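Local coordinates for malonyl CoA-acyl carrier protein transacylase (Burkholderia pseudomallei 1710b, PDB 3EZO) that probably transfers the malonyl group from malonyl-CoA to holo acyl carrier protein, the step that supplies malonyl units for fatty acid synthesis, at residues A78-W83 with I279-G284; S92-H97 with I232-N237. All coordinates share one frame; numbering follows the deposited sequence.

Overall arrangement
Both contacts involve one parallel sheet, and their centres lie 15 Å apart. Contact 1 sets helix 65-85 against strand 277-281, with no hydrogen bond between the two segments. Contact 2 is made within the sheet, where strand 93-96 pairs with the short edge strand 233-234. Helix 65-85 and strand 93-96 follow each other in the chain. The contacts touch where Tyr80 OH lies 4.0 Å from Ile232 CD1. Contact 2 leads to the predicted active site: the side chain of His97 is about 4 Å from that of Ser98, and the side chain of Asn237 is about 6 Å from that of His207. Contact 1 lies away from both predicted catalytic residues.

Contact 1 of 2, residues A78-W83 with I279-G284; sequences ACYRAW and IECGPG
Cys281 SG is the main point of contact with the helix. It lies 3.4 Å from Tyr80 N and 3.7 Å from Cys79 C, so the thiol rests against the helix backbone. The torsion of Cys281 sets this up: SG is trans to its own N (chi1 -177°) and extends from the strand toward the helix. The same sulfur meets Cys79 CB at 3.8 Å and Tyr80 CB at 3.9 Å. It sits at the edge of the Tyr80 ring, near the ring plane. Cys79 turns its thiol the other way, beside its own N (chi1 -72°). There Cys79 SG packs on Gly282 CA at 3.8 Å. The two sulfurs thus reach different parts of the opposing segment. Gly282 has backbone angles that call for glycine. One turn further along the helix, Trp83 CH2 comes to 4.4 Å from Ile279 CD1, a looser apolar touch. Trp83 NE1 is hydrogen-bonded to Ala89 O, and its ring meets Phe13 edge-to-face. No hydrogen bond crosses between 78-83 and 279-284. The N-to-C directions of helix 78-83 and strand 279-281 are 119° apart, and their axes approach to 9.3 Å. This is apolar helix-on-sheet packing of the kind found in the alpha/beta core of the acyl transferase domain.

Contact 2 of 2, residues S92-H97 with I232-N237; sequences SIVAGH and ISVVNN
Val94 is gripped through both its N-H and its C=O, by Ser233 and Val235. Val94 N donates to Ser233 O at 2.9 Å, and Val94 O accepts from Val235 N at 3.2 Å. Both bonds are nearly straight. The same two carbonyls also take CA-H...O contacts, from Ile93 CA to Ser233 O and from Val234 CA to Val94 O.

Water continues the pairing at either end. Water 1 donates to Ser92 O and accepts from Ser233 N. Water 2 accepts from Gly96 N at 2.9 Å and lies close to Val235 O. The direct bonds at Val94 join the short, weakly bonded strand 233-234 in parallel to strand 93-96 at the edge of the sheet. The sequence from the end of strand 93-96 onward fits a nucleophile elbow, GxSxG, with Gly96 as its first glycine and Ser98 as the predicted nucleophile.

A side-chain bond follows at the start of this turn. Asn237 ND2 donates to Gly96 O at 2.9 Å. The bond is bent, 143° at the hydrogen, and the donor is tilted from the carbonyl plane. The other end of the amide, Asn237 OD1, accepts from Ser98 N and Gln256 NE2. These bonds fix the rotation of the amide and tie it to the backbone of the predicted nucleophile.

Apolar contacts are made on both faces. Val94 CG2 meets Val234 CG2 at 3.7 Å, while Val94 CG1 reaches Ile232 CG2 at 4.1 Å; helix 99-107 covers this face. Ala95 CB touches Val235 CG1 at 3.7 Å. Val235 CG1 stands between its own N and carbonyl carbon (chi1 58°), turned toward strand 93-96. Ile93 CG1 packs against Ser233 O and CB, and His269 of helix 263-272 packs on Ile93 and Val235.

Contact 1 of 2, residues A78-W83 with I279-G284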
loop_
_atom_site.group_PDB
_atom_site.type_symbol
_atom_site.label_atom_id
_atom_site.label_comp_id
_atom_site.label_asym_id
_atom_site.label_seq_id
_atom_site.Cartn_x
_atom_site.Cartn_y
_atom_site.Cartn_z
ATOM N N ALA A 78 0.835 13.394 -5.054
ATOM C CA ALA A 78 1.613 14.537 -5.502
ATOM C C ALA A 78 2.395 14.155 -6.718
ATOM O O ALA A 78 2.486 14.923 -7.679
ATOM C CB ALA A 78 2.576 15.037 -4.372
ATOM N N CYS A 79 2.989 12.971 -6.679
ATOM C CA CYS A 79 3.826 12.506 -7.759
ATOM C C CYS A 79 3.002 12.239 -9.020
ATOM O O CYS A 79 3.471 12.492 -10.154
ATOM C CB CYS A 79 4.595 11.254 -7.370
ATOM S SG CYS A 79 5.940 11.481 -6.200
ATOM N N TYR A 80 1.783 11.773 -8.821
ATOM C CA TYR A 80 0.855 11.530 -9.928
ATOM C C TYR A 80 0.444 12.832 -10.574
ATOM O O TYR A 80 0.424 12.926 -11.800
ATOM C CB TYR A 80 -0.385 10.713 -9.500
ATOM C CG TYR A 80 -1.258 10.302 -10.690
ATOM C CD1 TYR A 80 -0.847 9.305 -11.538
ATOM C CD2 TYR A 80 -2.440 10.963 -10.986
ATOM C CE1 TYR A 80 -1.597 8.926 -12.629
ATOM C CE2 TYR A 80 -3.213 10.600 -12.092
ATOM C CZ TYR A 80 -2.771 9.588 -12.909
ATOM O OH TYR A 80 -3.486 9.189 -14.014
ATOM N N ARG A 81 0.094 13.828 -9.749
ATOM C CA ARG A 81 -0.269 15.137 -10.253
ATOM C C ARG A 81 0.930 15.796 -11.010
ATOM O O ARG A 81 0.722 16.442 -12.022
ATOM C CB ARG A 81 -0.821 16.037 -9.119
ATOM C CG ARG A 81 -2.290 15.807 -8.753
ATOM C CD ARG A 81 -2.739 16.697 -7.636
ATOM N NE ARG A 81 -4.187 16.733 -7.394
ATOM C CZ ARG A 81 -4.742 17.288 -6.318
ATOM N NH1 ARG A 81 -3.981 17.799 -5.366
ATOM N NH2 ARG A 81 -6.050 17.310 -6.135
ATOM N N ALA A 82 2.164 15.609 -10.547
ATOM C CA ALA A 82 3.378 16.112 -11.269
ATOM C C ALA A 82 3.544 15.437 -12.624
ATOM O O ALA A 82 3.967 16.056 -13.626
ATOM C CB ALA A 82 4.614 15.874 -10.445
ATOM N N TRP A 83 3.270 14.137 -12.656
ATOM C CA TRP A 83 3.302 13.391 -13.908
ATOM C C TRP A 83 2.342 14.044 -14.917
ATOM O O TRP A 83 2.716 14.305 -16.043
ATOM C CB TRP A 83 2.978 11.918 -13.654
ATOM C CG TRP A 83 2.745 11.080 -14.870
ATOM C CD1 TRP A 83 1.558 10.795 -15.424
ATOM C CD2 TRP A 83 3.729 10.398 -15.649
ATOM N NE1 TRP A 83 1.717 9.957 -16.499
ATOM C CE2 TRP A 83 3.050 9.707 -16.663
ATOM C CE3 TRP A 83 5.119 10.319 -15.597
ATOM C CZ2 TRP A 83 3.704 8.938 -17.607
ATOM C CZ3 TRP A 83 5.773 9.563 -16.527
ATOM C CH2 TRP A 83 5.062 8.870 -17.533
ATOM N N ILE A 279 5.222 1.385 -13.762
ATOM C CA ILE A 279 5.900 2.547 -13.183
ATOM C C ILE A 279 5.396 2.696 -11.767
ATOM O O ILE A 279 4.194 2.763 -11.528
ATOM C CB ILE A 279 5.616 3.795 -14.002
ATOM C CG1 ILE A 279 6.239 3.647 -15.399
ATOM C CG2 ILE A 279 6.139 5.080 -13.298
ATOM C CD1 ILE A 279 5.715 4.696 -16.335
ATOM N N GLU A 280 6.324 2.667 -10.819
ATOM C CA GLU A 280 5.991 2.949 -9.423
ATOM C C GLU A 280 5.856 4.436 -9.293
ATOM O O GLU A 280 6.779 5.190 -9.642
ATOM C CB GLU A 280 7.039 2.424 -8.448
ATOM C CG GLU A 280 6.775 2.951 -7.011
ATOM C CD GLU A 280 7.551 2.229 -5.943
ATOM O OE1 GLU A 280 8.716 1.855 -6.210
ATOM O OE2 GLU A 280 7.000 2.082 -4.806
ATOM N N CYS A 281 4.704 4.884 -8.823
ATOM C CA CYS A 281 4.458 6.319 -8.682
ATOM C C CYS A 281 4.488 6.716 -7.216
ATOM O O CYS A 281 3.554 6.452 -6.462
ATOM C CB CYS A 281 3.149 6.736 -9.345
ATOM S SG CYS A 281 2.798 8.529 -9.299
ATOM N N GLY A 282 5.588 7.344 -6.822
ATOM C CA GLY A 282 5.760 7.772 -5.448
ATOM C C GLY A 282 7.128 7.428 -4.884
ATOM O O GLY A 282 7.949 6.805 -5.538
ATOM N N PRO A 283 7.372 7.826 -3.640
ATOM C CA PRO A 283 8.698 7.629 -3.042
ATOM C C PRO A 283 8.976 6.216 -2.500
ATOM O O PRO A 283 8.043 5.456 -2.201
ATOM C CB PRO A 283 8.685 8.623 -1.877
ATOM C CG PRO A 283 7.256 8.583 -1.423
ATOM C CD PRO A 283 6.458 8.543 -2.740
ATOM N N GLY A 284 10.268 5.881 -2.391
ATOM C CA GLY A 284 10.721 4.757 -1.552
ATOM C C GLY A 284 11.301 3.567 -2.299
ATOM O O GLY A 284 12.002 2.739 -1.718
#

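Contact 2 of 2, residues S92-H97 with I232-N237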
loop_
_atom_site.group_PDB
_atom_site.type_symbol
_atom_site.label_atom_id
_atom_site.label_comp_id
_atom_site.label_asym_id
_atom_site.label_seq_id
_atom_site.Cartn_x
_atom_site.Cartn_y
_atom_site.Cartn_z
ATOM N N SER A 92 -3.058 2.797 -18.194
ATOM C CA SER A 92 -4.219 2.021 -18.620
ATOM C C SER A 92 -4.803 1.172 -17.480
ATOM O O SER A 92 -5.933 0.707 -17.568
ATOM C CB SER A 92 -3.881 1.151 -19.818
ATOM O OG SER A 92 -2.661 0.462 -19.632
ATOM N N ILE A 93 -4.009 0.959 -16.438
ATOM C CA ILE A 93 -4.414 0.178 -15.292
ATOM C C ILE A 93 -3.558 0.591 -14.100
ATOM O O ILE A 93 -2.395 0.922 -14.256
ATOM C CB ILE A 93 -4.345 -1.357 -15.578
ATOM C CG1 ILE A 93 -4.999 -2.164 -14.431
ATOM C CG2 ILE A 93 -2.936 -1.805 -15.833
ATOM C CD1 ILE A 93 -5.379 -3.650 -14.848
ATOM N N VAL A 94 -4.171 0.619 -12.919
ATOM C CA VAL A 94 -3.476 0.967 -11.710
ATOM C C VAL A 94 -3.754 -0.042 -10.599
ATOM O O VAL A 94 -4.699 -0.818 -10.689
ATOM C CB VAL A 94 -3.879 2.358 -11.239
ATOM C CG1 VAL A 94 -3.399 3.438 -12.280
ATOM C CG2 VAL A 94 -5.404 2.426 -11.016
ATOM N N ALA A 95 -2.892 -0.018 -9.583
ATOM C CA ALA A 95 -3.055 -0.778 -8.355
ATOM C C ALA A 95 -2.157 -0.105 -7.324
ATOM O O ALA A 95 -1.254 0.689 -7.669
ATOM C CB ALA A 95 -2.623 -2.258 -8.565
ATOM N N GLY A 96 -2.396 -0.405 -6.062
ATOM C CA GLY A 96 -1.493 0.017 -4.978
ATOM C C GLY A 96 -1.499 -0.956 -3.809
ATOM O O GLY A 96 -2.460 -1.694 -3.603
ATOM N N HIS A 97 -0.415 -0.935 -3.052
ATOM C CA HIS A 97 -0.148 -1.910 -2.017
ATOM C C HIS A 97 -0.698 -1.392 -0.678
ATOM O O HIS A 97 -0.122 -0.460 -0.067
ATOM C CB HIS A 97 1.348 -2.182 -1.961
ATOM C CG HIS A 97 1.720 -3.343 -1.103
ATOM N ND1 HIS A 97 1.480 -3.379 0.258
ATOM C CD2 HIS A 97 2.323 -4.514 -1.416
ATOM C CE1 HIS A 97 1.939 -4.517 0.745
ATOM N NE2 HIS A 97 2.463 -5.222 -0.251
ATOM N N ILE A 232 -10.168 4.614 -14.786
ATOM C CA ILE A 232 -9.045 3.746 -15.102
ATOM C C ILE A 232 -9.293 2.439 -14.362
ATOM O O ILE A 232 -9.701 2.472 -13.193
ATOM C CB ILE A 232 -7.710 4.280 -14.553
ATOM C CG1 ILE A 232 -7.406 5.694 -15.054
ATOM C CG2 ILE A 232 -6.533 3.355 -14.967
ATOM C CD1 ILE A 232 -6.071 6.233 -14.487
ATOM N N SER A 233 -8.994 1.303 -14.998
ATOM C CA SER A 233 -9.148 0.012 -14.318
ATOM C C SER A 233 -8.264 -0.035 -13.078
ATOM O O SER A 233 -7.074 0.270 -13.159
ATOM C CB SER A 233 -8.762 -1.122 -15.271
ATOM O OG SER A 233 -9.671 -1.141 -16.352
ATOM N N VAL A 234 -8.851 -0.398 -11.938
ATOM C CA VAL A 234 -8.111 -0.647 -10.708
ATOM C C VAL A 234 -8.224 -2.146 -10.363
ATOM O O VAL A 234 -9.308 -2.691 -10.263
ATOM C CB VAL A 234 -8.684 0.197 -9.545
ATOM C CG1 VAL A 234 -7.915 0.014 -8.305
ATOM C CG2 VAL A 234 -8.844 1.735 -9.947
ATOM N N VAL A 235 -7.099 -2.812 -10.166
ATOM C CA VAL A 235 -7.101 -4.184 -9.675
ATOM C C VAL A 235 -6.892 -4.188 -8.147
ATOM O O VAL A 235 -5.957 -3.583 -7.631
ATOM C CB VAL A 235 -6.120 -5.091 -10.505
ATOM C CG1 VAL A 235 -4.667 -4.615 -10.519
ATOM C CG2 VAL A 235 -6.241 -6.541 -10.044
ATOM N N ASN A 236 -7.814 -4.800 -7.410
ATOM C CA ASN A 236 -7.779 -4.715 -5.940
ATOM C C ASN A 236 -6.924 -5.780 -5.277
ATOM O O ASN A 236 -6.679 -6.868 -5.826
ATOM C CB ASN A 236 -9.195 -4.572 -5.315
ATOM C CG ASN A 236 -10.125 -5.760 -5.579
ATOM O OD1 ASN A 236 -9.707 -6.900 -5.604
ATOM N ND2 ASN A 236 -11.398 -5.468 -5.751
ATOM N N ASN A 237 -6.438 -5.451 -4.089
ATOM C CA ASN A 237 -5.540 -6.312 -3.343
ATOM C C ASN A 237 -6.238 -7.580 -2.867
ATOM O O ASN A 237 -5.649 -8.636 -2.822
ATOM C CB ASN A 237 -5.043 -5.602 -2.095
ATOM C CG ASN A 237 -4.064 -4.474 -2.363
ATOM O OD1 ASN A 237 -3.789 -3.685 -1.462
ATOM N ND2 ASN A 237 -3.496 -4.419 -3.544
HETATM O O HOH W 1 -8.315 1.594 -17.959
HETATM O O HOH W 2 -4.758 -2.101 -5.668
#